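Local coordinates for protein putative epimerase (Burkholderia cenocepacia, PDB 4LW8) that is a putative NAD(P)-dependent epimerase/dehydratase that probably serves lipopolysaccharide O-antigen biosynthesis, most likely by acting on a nucleotide-linked sugar, at residues A84-V89 and S122-R127; L133-N138 and A166-A171; P211-G216 and I272-D277. All blocks are in the same frame, centred on the assembly; numbering follows the deposited sequence. Where two conformers were deposited one is given.

Contact 1: A84-V89 and S122-R127; sequences ARPDAV and SGLDRR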
loop_
_atom_site.group_PDB
_atom_site.type_symbol
_atom_site.label_atom_id
_atom_site.label_comp_id
_atom_site.label_asym_id
_atom_site.label_seq_id
_atom_site.Cartn_x
_atom_site.Cartn_y
_atom_site.Cartn_z
ATOM N N ALA A 84 -21.190 -13.754 -15.378
ATOM C CA ALA A 84 -20.182 -14.799 -15.507
ATOM C C ALA A 84 -20.340 -15.904 -14.448
ATOM O O ALA A 84 -20.100 -17.070 -14.733
ATOM C CB ALA A 84 -18.775 -14.185 -15.439
ATOM N N ARG A 85 -20.724 -15.528 -13.229
ATOM C CA ARG A 85 -20.924 -16.485 -12.131
ATOM C C ARG A 85 -19.752 -17.463 -11.959
ATOM O O ARG A 85 -19.952 -18.667 -11.907
ATOM C CB ARG A 85 -22.210 -17.281 -12.327
ATOM C CG ARG A 85 -23.448 -16.460 -12.064
ATOM C CD ARG A 85 -24.700 -17.309 -11.947
ATOM N NE ARG A 85 -25.069 -17.986 -13.189
ATOM C CZ ARG A 85 -25.594 -17.382 -14.256
ATOM N NH1 ARG A 85 -25.783 -16.056 -14.269
ATOM N NH2 ARG A 85 -25.910 -18.109 -15.325
ATOM N N PRO A 86 -18.524 -16.950 -11.879
ATOM C CA PRO A 86 -17.406 -17.894 -11.935
ATOM C C PRO A 86 -17.238 -18.769 -10.697
ATOM O O PRO A 86 -17.566 -18.343 -9.596
ATOM C CB PRO A 86 -16.198 -16.964 -12.075
ATOM C CG PRO A 86 -16.611 -15.754 -11.313
ATOM C CD PRO A 86 -18.062 -15.568 -11.646
ATOM N N ASP A 87 -16.737 -19.986 -10.896
ATOM C CA ASP A 87 -16.229 -20.759 -9.775
ATOM C C ASP A 87 -14.753 -20.433 -9.525
ATOM O O ASP A 87 -14.285 -20.517 -8.396
ATOM C CB ASP A 87 -16.394 -22.260 -10.012
ATOM C CG ASP A 87 -16.154 -23.071 -8.755
ATOM O OD1 ASP A 87 -16.828 -22.800 -7.731
ATOM O OD2 ASP A 87 -15.290 -23.972 -8.792
ATOM N N ALA A 88 -14.026 -20.054 -10.569
ATOM C CA ALA A 88 -12.607 -19.686 -10.440
ATOM C C ALA A 88 -12.340 -18.310 -11.042
ATOM O O ALA A 88 -12.864 -17.976 -12.098
ATOM C CB ALA A 88 -11.714 -20.725 -11.111
ATOM N N VAL A 89 -11.527 -17.512 -10.361
ATOM C CA VAL A 89 -11.191 -16.182 -10.844
ATOM C C VAL A 89 -9.679 -16.014 -10.891
ATOM O O VAL A 89 -8.988 -16.384 -9.947
ATOM C CB VAL A 89 -11.813 -15.074 -9.942
ATOM C CG1 VAL A 89 -11.365 -13.689 -10.394
ATOM C CG2 VAL A 89 -13.341 -15.174 -9.941
ATOM N N SER A 122 -17.923 -10.767 -4.127
ATOM C CA SER A 122 -18.454 -10.939 -2.781
ATOM C C SER A 122 -19.976 -10.786 -2.765
ATOM O O SER A 122 -20.668 -11.349 -1.916
ATOM C CB SER A 122 -17.783 -9.932 -1.833
ATOM O OG SER A 122 -18.206 -10.123 -0.495
ATOM N N GLY A 123 -20.500 -10.023 -3.711
ATOM C CA GLY A 123 -21.927 -9.795 -3.780
ATOM C C GLY A 123 -22.698 -10.868 -4.531
ATOM O O GLY A 123 -23.916 -10.814 -4.582
ATOM N N LEU A 124 -21.996 -11.842 -5.106
ATOM C CA LEU A 124 -22.652 -12.927 -5.834
ATOM C C LEU A 124 -23.429 -13.831 -4.891
ATOM O O LEU A 124 -23.057 -13.995 -3.732
ATOM C CB LEU A 124 -21.640 -13.767 -6.610
ATOM C CG LEU A 124 -20.860 -13.054 -7.711
ATOM C CD1 LEU A 124 -19.972 -14.046 -8.443
ATOM C CD2 LEU A 124 -21.829 -12.375 -8.656
ATOM N N ASP A 125 -24.501 -14.420 -5.409
ATOM C CA ASP A 125 -25.290 -15.399 -4.668
ATOM C C ASP A 125 -24.432 -16.607 -4.334
ATOM O O ASP A 125 -24.502 -17.160 -3.242
ATOM C CB ASP A 125 -26.521 -15.831 -5.478
ATOM C CG ASP A 125 -27.545 -14.713 -5.635
ATOM O OD1 ASP A 125 -27.533 -13.771 -4.815
ATOM O OD2 ASP A 125 -28.375 -14.785 -6.568
ATOM N N ARG A 126 -23.641 -17.033 -5.307
ATOM C CA ARG A 126 -22.694 -18.110 -5.091
ATOM C C ARG A 126 -21.300 -17.534 -5.300
ATOM O O ARG A 126 -20.966 -17.092 -6.394
ATOM C CB ARG A 126 -22.960 -19.283 -6.040
ATOM C CG ARG A 126 -22.293 -20.596 -5.634
ATOM C CD ARG A 126 -22.360 -21.637 -6.758
ATOM N NE ARG A 126 -21.288 -21.434 -7.730
ATOM C CZ ARG A 126 -21.470 -20.986 -8.970
ATOM N NH1 ARG A 126 -22.693 -20.705 -9.408
ATOM N NH2 ARG A 126 -20.428 -20.824 -9.776
ATOM N N ARG A 127 -20.494 -17.523 -4.250
ATOM C CA ARG A 127 -19.169 -16.941 -4.343
ATOM C C ARG A 127 -18.216 -17.976 -4.922
ATOM O O ARG A 127 -18.419 -19.172 -4.735
ATOM C CB ARG A 127 -18.705 -16.449 -2.972
ATOM C CG ARG A 127 -19.395 -15.152 -2.535
ATOM C CD ARG A 127 -19.177 -14.889 -1.051
ATOM N NE ARG A 127 -19.861 -13.686 -0.586
ATOM C CZ ARG A 127 -19.969 -13.333 0.694
ATOM N NH1 ARG A 127 -19.444 -14.104 1.640
ATOM N NH2 ARG A 127 -20.614 -12.222 1.030
HETATM O O HOH W 1 -20.291 -17.588 -8.722
HETATM O O HOH W 2 -18.573 -21.416 -6.733
#
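Arg126 reaches across to the 84-89 segment and puts the NH2 corner of its guanidinium on the carbonyl oxygen of Arg85, with NH2 to O at 3.1 Å. The bond is bent (137° at the hydrogen), and the donor sits above the carbonyl plane rather than on a lone pair. CG leaves anti to the backbone N (chi1 -163°), and a bend at chi3 turns the guanidinium toward Arg85. Beside this polar grip lies a small apolar one. Leu124 points toward Pro86 and crosses it at about a right angle, its CD1 4.0 Å from Pro86 CD.

Two waters lie in the joint. One gives a hydrogen bond to Pro86 O at 3.0 Å, lies over a face of the Arg126 guanidinium and approaches Arg126 O at a doubtfully short distance. The other sits at the edge of that group, in its plane, accepting from Arg126 NE at 2.9 Å and donating to Arg127 O at 3.0 Å; its approach to Asp87 OD1 is also doubtfully short. Asp87 stays beyond salt-bridge distance of Arg126; in one of its two conformers the carboxylate hydrogen-bonds Ser129 and forms a salt bridge with Arg19.

Further out, Arg127 turns back on its own loop, NE giving a hydrogen bond to Ser122 O at 2.8 Å, which ties the loop to the end of helix 103-122. Pro86 rests on Phe22 and Leu121. The contact lies at the surface: the entry to strand 88-91 packed beside the helix-to-strand loop of a beta-alpha-beta crossover (88-91, 103-122, 130-134) in a Rossmann-type fold.

Contact 2: L133-N138 and A166-A171; sequences LASSAN and AMEYAA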
loop_
_atom_site.group_PDB
_atom_site.type_symbol
_atom_site.label_atom_id
_atom_site.label_comp_id
_atom_site.label_asym_id
_atom_site.label_seq_id
_atom_site.Cartn_x
_atom_site.Cartn_y
_atom_site.Cartn_z
ATOM N N LEU A 133 -5.140 -13.806 -7.152
ATOM C CA LEU A 133 -4.706 -12.472 -7.534
ATOM C C LEU A 133 -3.232 -12.496 -7.922
ATOM O O LEU A 133 -2.397 -13.029 -7.192
ATOM C CB LEU A 133 -4.946 -11.493 -6.392
ATOM C CG LEU A 133 -6.367 -11.543 -5.810
ATOM C CD1 LEU A 133 -6.525 -10.585 -4.656
ATOM C CD2 LEU A 133 -7.406 -11.234 -6.859
ATOM N N ALA A 134 -2.903 -11.915 -9.068
ATOM C CA ALA A 134 -1.505 -11.836 -9.466
ATOM C C ALA A 134 -0.876 -10.581 -8.886
ATOM O O ALA A 134 -1.131 -9.480 -9.354
ATOM C CB ALA A 134 -1.373 -11.861 -11.002
ATOM N N SER A 135 -0.058 -10.751 -7.852
ATOM C CA SER A 135 0.789 -9.675 -7.368
ATOM C C SER A 135 2.067 -9.729 -8.188
ATOM O O SER A 135 2.042 -10.043 -9.388
ATOM C CB SER A 135 1.071 -9.820 -5.868
ATOM O OG SER A 135 1.782 -8.705 -5.351
ATOM N N SER A 136 3.191 -9.422 -7.556
ATOM C CA SER A 136 4.465 -9.441 -8.260
ATOM C C SER A 136 5.617 -9.629 -7.287
ATOM O O SER A 136 5.574 -9.126 -6.177
ATOM C CB SER A 136 4.673 -8.143 -9.041
ATOM O OG SER A 136 6.006 -8.084 -9.528
ATOM N N ALA A 137 6.664 -10.324 -7.712
ATOM C CA ALA A 137 7.862 -10.415 -6.889
ATOM C C ALA A 137 8.580 -9.068 -6.770
ATOM O O ALA A 137 9.525 -8.940 -5.990
ATOM C CB ALA A 137 8.807 -11.468 -7.437
ATOM N N ASN A 138 8.156 -8.059 -7.537
ATOM C CA ASN A 138 8.766 -6.734 -7.448
ATOM C C ASN A 138 8.502 -6.094 -6.084
ATOM O O ASN A 138 9.148 -5.122 -5.714
ATOM C CB ASN A 138 8.259 -5.817 -8.571
ATOM C CG ASN A 138 8.816 -6.195 -9.943
ATOM O OD1 ASN A 138 9.543 -7.180 -10.081
ATOM N ND2 ASN A 138 8.470 -5.409 -10.963
ATOM N N ALA A 166 0.222 -2.884 -2.048
ATOM C CA ALA A 166 -0.974 -2.281 -1.480
ATOM C C ALA A 166 -2.197 -3.096 -1.885
ATOM O O ALA A 166 -3.118 -3.284 -1.092
ATOM C CB ALA A 166 -1.107 -0.833 -1.929
ATOM N N MET A 167 -2.194 -3.597 -3.122
ATOM C CA MET A 167 -3.271 -4.463 -3.588
ATOM C C MET A 167 -3.398 -5.683 -2.676
ATOM O O MET A 167 -4.511 -6.084 -2.307
ATOM C CB MET A 167 -3.036 -4.905 -5.040
ATOM C CG MET A 167 -4.124 -5.841 -5.579
ATOM S SD MET A 167 -3.611 -6.875 -6.977
ATOM C CE MET A 167 -2.394 -7.896 -6.129
ATOM N N GLU A 168 -2.262 -6.273 -2.300
ATOM C CA GLU A 168 -2.307 -7.457 -1.445
ATOM C C GLU A 168 -3.008 -7.123 -0.132
ATOM O O GLU A 168 -3.887 -7.880 0.317
ATOM C CB GLU A 168 -0.908 -8.018 -1.154
ATOM C CG GLU A 168 -0.089 -8.486 -2.370
ATOM C CD GLU A 168 1.252 -9.100 -1.947
ATOM O OE1 GLU A 168 1.474 -9.260 -0.730
ATOM O OE2 GLU A 168 2.097 -9.402 -2.820
ATOM N N TYR A 169 -2.630 -6.000 0.488
ATOM C CA TYR A 169 -3.210 -5.650 1.787
ATOM C C TYR A 169 -4.690 -5.301 1.624
ATOM O O TYR A 169 -5.507 -5.688 2.454
ATOM C CB TYR A 169 -2.457 -4.490 2.451
ATOM C CG TYR A 169 -1.152 -4.906 3.123
ATOM C CD1 TYR A 169 -1.155 -5.639 4.305
ATOM C CD2 TYR A 169 0.082 -4.591 2.547
ATOM C CE1 TYR A 169 0.034 -6.011 4.923
ATOM C CE2 TYR A 169 1.266 -4.984 3.135
ATOM C CZ TYR A 169 1.235 -5.687 4.321
ATOM O OH TYR A 169 2.409 -6.062 4.899
ATOM N N ALA A 170 -5.035 -4.588 0.549
ATOM C CA ALA A 170 -6.436 -4.228 0.300
ATOM C C ALA A 170 -7.277 -5.480 0.091
ATOM O O ALA A 170 -8.405 -5.569 0.562
ATOM C CB ALA A 170 -6.556 -3.302 -0.923
ATOM N N ALA A 171 -6.704 -6.462 -0.586
ATOM C CA ALA A 171 -7.432 -7.696 -0.875
ATOM C C ALA A 171 -7.703 -8.540 0.378
ATOM O O ALA A 171 -8.744 -9.180 0.497
ATOM C CB ALA A 171 -6.677 -8.518 -1.914
#
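Leu133 and Ala171 make the tight end of this contact: Leu133 CD1 presses on Ala171 CB at 3.4 Å, closer than two methyl groups usually pack. Next to them Met167, modelled in two conformers, in one bends at chi3 (66°) and brings CE over the strand end, 3.8 Å from Ala134 O and 3.9 Å from Ser135 CA. In that conformer the same methyl reaches Leu133 CB at 4.4 Å, so it touches three consecutive residues.

Among these apolar groups sits one short polar link. Ser135 OG donates to Glu168 OE2 at 2.6 Å, meeting the lone pair turned away from the other carboxylate oxygen. With OG anti to the backbone N (chi1 -174°), the hydroxyl faces the helix, and the extended Glu168 side chain runs out to meet it. Both partners are buried; Arg184 forms a salt bridge with Glu168 OE1, which probably favours a charged carboxylate here.

Beyond Ser135 the fit slackens as the chain swings off the helix. Ser136 OG takes the amide of Asn138 at 2.9 Å in an ST turn, and Asn138 is exposed, deposited in two conformers. The helix's other flank meets the second subunit, where Ala166 packs on Ala166 of that subunit and Ala170 on its Tyr107. Lys164, the lysine of a Tyr-X-X-X-Lys sequence in this helix, gives a hydrogen bond from NZ to Ala134 O. A Rossmann strand backed by the helix bearing that sequence, with helices 103-122 and 159-172 at the subunit interface, is the arrangement of extended short-chain dehydrogenase/reductases, which include such epimerases.

Contact 3: P211-G216 and I272-D277; sequences PRISLG and IDVTID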
loop_
_atom_site.group_PDB
_atom_site.type_symbol
_atom_site.label_atom_id
_atom_site.label_comp_id
_atom_site.label_asym_id
_atom_site.label_seq_id
_atom_site.Cartn_x
_atom_site.Cartn_y
_atom_site.Cartn_z
ATOM N N PRO A 211 23.113 -6.569 -35.648
ATOM C CA PRO A 211 24.548 -6.609 -35.342
ATOM C C PRO A 211 24.834 -6.253 -33.881
ATOM O O PRO A 211 25.753 -6.823 -33.287
ATOM C CB PRO A 211 25.146 -5.556 -36.290
ATOM C CG PRO A 211 24.002 -4.631 -36.584
ATOM C CD PRO A 211 22.778 -5.492 -36.592
ATOM N N ARG A 212 24.100 -5.295 -33.323
ATOM C CA ARG A 212 24.398 -4.839 -31.964
ATOM C C ARG A 212 23.178 -4.504 -31.108
ATOM O O ARG A 212 22.064 -4.340 -31.611
ATOM C CB ARG A 212 25.345 -3.635 -32.001
ATOM C CG ARG A 212 24.906 -2.443 -32.839
ATOM C CD ARG A 212 25.968 -1.305 -32.797
ATOM N NE ARG A 212 27.234 -1.736 -33.382
ATOM C CZ ARG A 212 28.256 -2.207 -32.681
ATOM N NH1 ARG A 212 28.173 -2.271 -31.362
ATOM N NH2 ARG A 212 29.350 -2.620 -33.296
ATOM N N ILE A 213 23.420 -4.388 -29.804
ATOM C CA ILE A 213 22.402 -4.007 -28.830
ATOM C C ILE A 213 23.036 -3.307 -27.624
ATOM O O ILE A 213 24.214 -3.498 -27.331
ATOM C CB ILE A 213 21.591 -5.238 -28.353
ATOM C CG1 ILE A 213 20.312 -4.803 -27.634
ATOM C CG2 ILE A 213 22.420 -6.119 -27.431
ATOM C CD1 ILE A 213 19.554 -5.952 -26.999
ATOM N N SER A 214 22.244 -2.495 -26.935
ATOM C CA SER A 214 22.708 -1.750 -25.778
ATOM C C SER A 214 22.037 -2.297 -24.541
ATOM O O SER A 214 20.816 -2.449 -24.515
ATOM C CB SER A 214 22.398 -0.258 -25.920
ATOM O OG SER A 214 23.127 0.312 -26.985
ATOM N N LEU A 215 22.841 -2.618 -23.527
ATOM C CA LEU A 215 22.344 -3.228 -22.293
ATOM C C LEU A 215 23.022 -2.652 -21.044
ATOM O O LEU A 215 23.958 -1.861 -21.142
ATOM C CB LEU A 215 22.547 -4.748 -22.331
ATOM C CG LEU A 215 21.918 -5.502 -23.503
ATOM C CD1 LEU A 215 22.465 -6.926 -23.591
ATOM C CD2 LEU A 215 20.410 -5.512 -23.326
ATOM N N GLY A 216 22.542 -3.060 -19.872
ATOM C CA GLY A 216 23.196 -2.710 -18.624
ATOM C C GLY A 216 24.294 -3.709 -18.308
ATOM O O GLY A 216 24.852 -4.322 -19.215
ATOM N N ILE A 272 25.974 -11.378 -30.802
ATOM C CA ILE A 272 25.590 -9.990 -31.007
ATOM C C ILE A 272 26.600 -9.089 -30.291
ATOM O O ILE A 272 27.157 -9.459 -29.255
ATOM C CB ILE A 272 24.147 -9.716 -30.525
ATOM C CG1 ILE A 272 23.597 -8.446 -31.173
ATOM C CG2 ILE A 272 24.066 -9.647 -28.996
ATOM C CD1 ILE A 272 22.102 -8.270 -30.995
ATOM N N ASP A 273 26.855 -7.914 -30.850
ATOM C CA ASP A 273 27.791 -7.001 -30.221
ATOM C C ASP A 273 27.026 -6.186 -29.177
ATOM O O ASP A 273 25.918 -5.722 -29.430
ATOM C CB ASP A 273 28.476 -6.094 -31.255
ATOM C CG ASP A 273 29.784 -5.495 -30.730
ATOM O OD1 ASP A 273 30.419 -6.141 -29.882
ATOM O OD2 ASP A 273 30.178 -4.389 -31.154
ATOM N N VAL A 274 27.599 -6.066 -27.985
ATOM C CA VAL A 274 26.947 -5.382 -26.871
ATOM C C VAL A 274 27.627 -4.067 -26.479
ATOM O O VAL A 274 28.840 -4.012 -26.328
ATOM C CB VAL A 274 26.896 -6.301 -25.643
ATOM C CG1 VAL A 274 26.295 -5.570 -24.440
ATOM C CG2 VAL A 274 26.105 -7.562 -25.989
ATOM N N THR A 275 26.822 -3.015 -26.344
ATOM C CA THR A 275 27.239 -1.713 -25.811
ATOM C C THR A 275 26.658 -1.537 -24.419
ATOM O O THR A 275 25.493 -1.862 -24.187
ATOM C CB THR A 275 26.769 -0.534 -26.700
ATOM O OG1 THR A 275 27.553 -0.483 -27.891
ATOM C CG2 THR A 275 26.935 0.789 -25.984
ATOM N N ILE A 276 27.454 -1.040 -23.483
ATOM C CA ILE A 276 26.924 -0.800 -22.153
ATOM C C ILE A 276 26.444 0.643 -22.038
ATOM O O ILE A 276 27.238 1.576 -22.035
ATOM C CB ILE A 276 27.963 -1.118 -21.058
ATOM C CG1 ILE A 276 28.380 -2.591 -21.146
ATOM C CG2 ILE A 276 27.387 -0.829 -19.688
ATOM C CD1 ILE A 276 27.188 -3.569 -21.256
ATOM N N ASP A 277 25.128 0.801 -21.964
ATOM C CA ASP A 277 24.483 2.098 -21.815
ATOM C C ASP A 277 24.282 2.408 -20.332
ATOM O O ASP A 277 23.676 1.614 -19.613
ATOM C CB ASP A 277 23.138 2.101 -22.553
ATOM C CG ASP A 277 22.503 3.485 -22.643
ATOM O OD1 ASP A 277 22.891 4.402 -21.888
ATOM O OD2 ASP A 277 21.589 3.650 -23.480
HETATM O O HOH W 3 29.905 -2.216 -28.808
HETATM O O HOH W 4 26.243 -2.052 -29.566
#
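Pro211 opens a two-stranded parallel sheet, separate from the Rossmann sheet, in which strand 212-215 pairs with strand 273-276. Its carbonyl takes the first rung: Asp273 N donates to Pro211 O at 2.9 Å.

Arg212 comes next, on the face it shares with Asp273, Ser214 and Thr275. Its CG sits between the backbone N and the carbonyl carbon (chi1 55°), and a bend at chi3 brings the guanidinium alongside the Asp273 carboxylate, the two planes 74° apart. A salt bridge forms on a single oxygen, with Arg212 NH2 2.9 Å from Asp273 OD2 on its anti lone pair, while NH1 adds a weak bond to the same atom. NH1 also gives hydrogen bonds to two waters, each of which is hydrogen-bonded to Thr275 OG1 as well.

Ile213 uses both its backbone N and O: its N gives to Asp273 O, and its O receives Thr275 N at 2.8 Å in a nearly straight bond (171°). The side chain turns to the face it shares with Val274, Leu215 and Ile276, where CB lies 4.1 Å from Ile272 CD1 and Leu202 and His205 of helix 198-207 cover it.

Ser214 returns to the Arg212 face, OG resting 3.7 Å from Thr275 CB, and its carbonyl is taken by Lys201. At Leu215 the chain again faces the helices: CD1 meets Val274 CG1 at 4.2 Å, the two side chains crossing at about a right angle, with Leu261 of helix 257-268 touching both. The Leu215 amide bonds to Thr275 O, and its carbonyl accepts from Asp277 N at 3.0 Å, the last rung. The segment finishes with Gly216 O lying 3.2 Å from Ile276 CD1, a terminal methyl.

From the N terminus the three contacts follow in series; none nests in or crosses another. Contact 1 closes the loop that runs up strand 88-91 and back through helix 103-122. The chain then enters strand 130-134, the neighbour of 88-91 in the large sheet, and contact 2 closes the next excursion by laying helix 159-172 against that strand's end. Strand 180-189 extends the same sheet before the chain leaves for contact 3, which spans the longest interval, with helix 257-268 inside it, and pairs strand 212-215 with strand 273-276 in a small sheet apart from the large one. Its centre lies 49 Å from that of contact 1, across the chain's centre.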